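PDB 5BZV: suppressor protein MPT5 from Saccharomyces cerevisiae, which binds a UGUA-containing sequence in the 3'-untranslated regions of target mRNAs, among them that of HO, and represses HO expression. Local coordinates for residues A[104-109]-A[146-151]. Residues are numbered along the deposited sequence; the frame is centred on the assembly and turned at random.
Sequences KIIDTV and QKCIFK. With nucleotides of chain B.
CG of K151 stands opposite the backbone N (chi1 -175°); the chain bends once at chi2 (71°) and then runs straight past I106 toward D107 and V109. The long chain suits this place: K151 CB packs on I106 CG2 at 3.7 Å and K151 CE meets V109 CG2 at 3.7 Å, while the ammonium goes on to the backbone. There K151 NZ donates to D107 O (3.2 Å), from well above the carbonyl plane. It reaches D107 OD1 through water 1 and V109 O through water 2; a lysine suits the spot because one ammonium can donate to the carbonyl and both waters. The two helices belong to successive Pumilio repeats, 3 and 4, stacked side by side in the PUF-family superhelix. C148, a short side chain with a polarisable sulfur, packs its SG against I106 CD1 (3.7 Å); I118 and F152 also cover I106. K147, bent at chi2 and chi4, crosses D107, its CE 3.2 Å from D107 OD1. K147 NZ is 4.1 Å from D107 OD1, too far for an ion pair in contact, though the opposite charges probably still attract. On the RNA side of helix 141-151, Q146 NE2 donates to O4 of U6 of chain B (3.2 Å, N-H...O4 139°), while Q146 OE1 accepts from K185, using both ends of the amide.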
ATOM      1  N   LYS A 104      10.425  17.556   0.981  1.00 28.69           N
ATOM      2  CA  LYS A 104      11.305  18.284   0.077  1.00 31.04           C
ATOM      3  C   LYS A 104      12.785  18.028   0.394  1.00 31.40           C
ATOM      4  O   LYS A 104      13.602  17.845  -0.523  1.00 27.80           O
ATOM      5  CB  LYS A 104      10.994  19.786   0.146  1.00 31.93           C
ATOM      6  CG  LYS A 104      11.886  20.652  -0.733  1.00 31.51           C
ATOM      7  CD  LYS A 104      11.619  20.402  -2.220  1.00 32.57           C
ATOM      8  CE  LYS A 104      12.569  21.256  -3.044  1.00 34.28           C
ATOM      9  NZ  LYS A 104      12.111  21.400  -4.445  1.00 37.79           N
ATOM     10  N   ILE A 105      13.119  17.993   1.684  1.00 28.68           N
ATOM     11  CA  ILE A 105      14.475  17.634   2.116  1.00 29.26           C
ATOM     12  C   ILE A 105      14.886  16.219   1.659  1.00 30.05           C
ATOM     13  O   ILE A 105      15.944  16.039   1.046  1.00 29.62           O
ATOM     14  CB  ILE A 105      14.653  17.800   3.651  1.00 27.78           C
ATOM     15  CG1 ILE A 105      14.621  19.296   4.028  1.00 25.79           C
ATOM     16  CG2 ILE A 105      15.950  17.149   4.106  1.00 28.36           C
ATOM     17  CD1 ILE A 105      14.504  19.589   5.528  1.00 23.48           C
ATOM     18  N   ILE A 106      14.060  15.221   1.964  1.00 28.92           N
ATOM     19  CA  ILE A 106      14.283  13.857   1.480  1.00 29.10           C
ATOM     20  C   ILE A 106      14.405  13.837  -0.051  1.00 32.69           C
ATOM     21  O   ILE A 106      15.211  13.094  -0.628  1.00 34.63           O
ATOM     22  CB  ILE A 106      13.115  12.932   1.914  1.00 21.59           C
ATOM     23  CG1 ILE A 106      13.101  12.789   3.436  1.00 21.52           C
ATOM     24  CG2 ILE A 106      13.188  11.563   1.203  1.00 24.87           C
ATOM     25  CD1 ILE A 106      11.805  12.213   3.976  1.00 22.87           C
ATOM     26  N   ASP A 107      13.599  14.668  -0.704  1.00 32.11           N
ATOM     27  CA  ASP A 107      13.521  14.695  -2.158  1.00 35.97           C
ATOM     28  C   ASP A 107      14.786  15.268  -2.804  1.00 33.16           C
ATOM     29  O   ASP A 107      15.046  15.035  -3.986  1.00 31.48           O
ATOM     30  CB  ASP A 107      12.297  15.500  -2.590  1.00 41.91           C
ATOM     31  CG  ASP A 107      12.045  15.425  -4.071  1.00 52.56           C
ATOM     32  OD1 ASP A 107      11.709  14.323  -4.559  1.00 56.98           O
ATOM     33  OD2 ASP A 107      12.171  16.470  -4.749  1.00 57.22           O
ATOM     34  N   THR A 108      15.584  15.994  -2.027  1.00 31.71           N
ATOM     35  CA  THR A 108      16.768  16.649  -2.582  1.00 36.39           C
ATOM     36  C   THR A 108      18.083  16.281  -1.887  1.00 36.56           C
ATOM     37  O   THR A 108      19.066  17.017  -2.012  1.00 41.44           O
ATOM     38  CB  THR A 108      16.615  18.198  -2.622  1.00 37.66           C
ATOM     39  OG1 THR A 108      16.286  18.686  -1.313  1.00 33.98           O
ATOM     40  CG2 THR A 108      15.528  18.608  -3.606  1.00 40.02           C
ATOM     41  N   VAL A 109      18.099  15.158  -1.164  1.00 32.35           N
ATOM     42  CA  VAL A 109      19.330  14.683  -0.517  1.00 30.58           C
ATOM     43  C   VAL A 109      20.452  14.570  -1.543  1.00 30.23           C
ATOM     44  O   VAL A 109      20.187  14.280  -2.714  1.00 32.42           O
ATOM     45  CB  VAL A 109      19.151  13.318   0.212  1.00 30.42           C
ATOM     46  CG1 VAL A 109      18.392  13.492   1.513  1.00 26.02           C
ATOM     47  CG2 VAL A 109      18.467  12.291  -0.701  1.00 31.05           C
ATOM     48  N   GLN A 146       5.887   7.771   2.820  1.00 25.75           N
ATOM     49  CA  GLN A 146       5.840   7.459   1.398  1.00 27.19           C
ATOM     50  C   GLN A 146       7.064   7.999   0.661  1.00 28.38           C
ATOM     51  O   GLN A 146       7.642   7.298  -0.169  1.00 32.31           O
ATOM     52  CB  GLN A 146       4.530   7.954   0.773  1.00 25.77           C
ATOM     53  CG  GLN A 146       3.304   7.164   1.228  1.00 28.60           C
ATOM     54  CD  GLN A 146       2.036   7.633   0.559  1.00 37.98           C
ATOM     55  OE1 GLN A 146       2.004   7.826  -0.658  1.00 42.86           O
ATOM     56  NE2 GLN A 146       0.980   7.835   1.350  1.00 39.93           N
ATOM     57  N   LYS A 147       7.474   9.226   0.984  1.00 25.63           N
ATOM     58  CA  LYS A 147       8.641   9.836   0.341  1.00 29.31           C
ATOM     59  C   LYS A 147       9.862   8.974   0.578  1.00 25.15           C
ATOM     60  O   LYS A 147      10.638   8.714  -0.349  1.00 22.89           O
ATOM     61  CB  LYS A 147       8.913  11.251   0.874  1.00 32.58           C
ATOM     62  CG  LYS A 147       8.866  12.358  -0.188  1.00 39.93           C
ATOM     63  CD  LYS A 147       9.800  12.099  -1.373  1.00 44.06           C
ATOM     64  CE  LYS A 147       9.607  13.146  -2.467  1.00 47.35           C
ATOM     65  NZ  LYS A 147       8.168  13.402  -2.784  1.00 50.74           N
ATOM     66  N   CYS A 148      10.015   8.515   1.821  1.00 27.18           N
ATOM     67  CA  CYS A 148      11.125   7.626   2.194  1.00 27.77           C
ATOM     68  C   CYS A 148      11.092   6.364   1.347  1.00 29.19           C
ATOM     69  O   CYS A 148      12.123   5.896   0.863  1.00 30.03           O
ATOM     70  CB  CYS A 148      11.045   7.247   3.677  1.00 22.97           C
ATOM     71  SG  CYS A 148      11.461   8.588   4.824  1.00 25.78           S
ATOM     72  N   ILE A 149       9.889   5.838   1.147  1.00 29.36           N
ATOM     73  CA  ILE A 149       9.715   4.582   0.436  1.00 29.88           C
ATOM     74  C   ILE A 149      10.112   4.704  -1.036  1.00 29.95           C
ATOM     75  O   ILE A 149      10.726   3.788  -1.599  1.00 29.35           O
ATOM     76  CB  ILE A 149       8.264   4.086   0.583  1.00 29.68           C
ATOM     77  CG1 ILE A 149       8.051   3.521   1.987  1.00 31.55           C
ATOM     78  CG2 ILE A 149       7.908   3.061  -0.475  1.00 27.15           C
ATOM     79  CD1 ILE A 149       6.580   3.290   2.339  1.00 31.79           C
ATOM     80  N   PHE A 150       9.773   5.830  -1.658  1.00 28.33           N
ATOM     81  CA  PHE A 150      10.109   6.051  -3.071  1.00 31.27           C
ATOM     82  C   PHE A 150      11.486   6.670  -3.333  1.00 32.42           C
ATOM     83  O   PHE A 150      12.036   6.515  -4.418  1.00 34.96           O
ATOM     84  CB  PHE A 150       9.017   6.864  -3.767  1.00 33.60           C
ATOM     85  CG  PHE A 150       7.739   6.094  -3.964  1.00 38.70           C
ATOM     86  CD1 PHE A 150       7.661   5.098  -4.931  1.00 41.83           C
ATOM     87  CD2 PHE A 150       6.619   6.354  -3.174  1.00 38.68           C
ATOM     88  CE1 PHE A 150       6.485   4.371  -5.113  1.00 44.80           C
ATOM     89  CE2 PHE A 150       5.444   5.639  -3.349  1.00 42.03           C
ATOM     90  CZ  PHE A 150       5.373   4.646  -4.319  1.00 43.72           C
ATOM     91  N   LYS A 151      12.049   7.362  -2.346  1.00 32.01           N
ATOM     92  CA  LYS A 151      13.370   7.975  -2.516  1.00 32.10           C
ATOM     93  C   LYS A 151      14.539   7.070  -2.091  1.00 28.20           C
ATOM     94  O   LYS A 151      15.546   6.991  -2.789  1.00 27.17           O
ATOM     95  CB  LYS A 151      13.437   9.305  -1.756  1.00 33.52           C
ATOM     96  CG  LYS A 151      14.730  10.078  -1.953  1.00 37.60           C
ATOM     97  CD  LYS A 151      14.848  10.686  -3.361  1.00 40.33           C
ATOM     98  CE  LYS A 151      16.172  11.446  -3.496  1.00 41.38           C
ATOM     99  NZ  LYS A 151      16.288  12.157  -4.799  1.00 44.27           N
TER
ATOM    100  P     U B   6      -8.324  11.740  -1.944  1.00 74.47           P
ATOM    101  OP1   U B   6      -9.802  11.628  -1.777  1.00 72.03           O
ATOM    102  OP2   U B   6      -7.748  12.575  -3.038  1.00 75.55           O
ATOM    103  O5'   U B   6      -7.774  12.338  -0.587  1.00 82.27           O
ATOM    104  C5'   U B   6      -8.239  11.870   0.670  1.00 80.54           C
ATOM    105  C4'   U B   6      -7.443  12.521   1.758  1.00 80.68           C
ATOM    106  O4'   U B   6      -6.563  11.527   2.341  1.00 78.86           O
ATOM    107  C3'   U B   6      -6.550  13.642   1.237  1.00 81.87           C
ATOM    108  O3'   U B   6      -6.509  14.735   2.150  1.00 85.99           O
ATOM    109  C2'   U B   6      -5.183  12.975   1.092  1.00 79.47           C
ATOM    110  O2'   U B   6      -4.074  13.837   1.227  1.00 79.96           O
ATOM    111  C1'   U B   6      -5.212  11.927   2.197  1.00 77.68           C
ATOM    112  N1    U B   6      -4.431  10.740   1.849  1.00 72.26           N
ATOM    113  C2    U B   6      -3.228  10.563   2.497  1.00 69.10           C
ATOM    114  O2    U B   6      -2.822  11.349   3.340  1.00 67.26           O
ATOM    115  N3    U B   6      -2.535   9.431   2.120  1.00 68.60           N
ATOM    116  C4    U B   6      -2.933   8.495   1.178  1.00 67.56           C
ATOM    117  O4    U B   6      -2.207   7.527   0.937  1.00 64.18           O
ATOM    118  C5    U B   6      -4.200   8.768   0.553  1.00 70.50           C
ATOM    119  C6    U B   6      -4.893   9.864   0.897  1.00 70.77           C
TER
HETATM  120  O   HOH W   1      13.608  12.715  -5.877  1.00 48.76           O
HETATM  121  O   HOH W   2      18.259  14.068  -4.593  1.00 37.61           O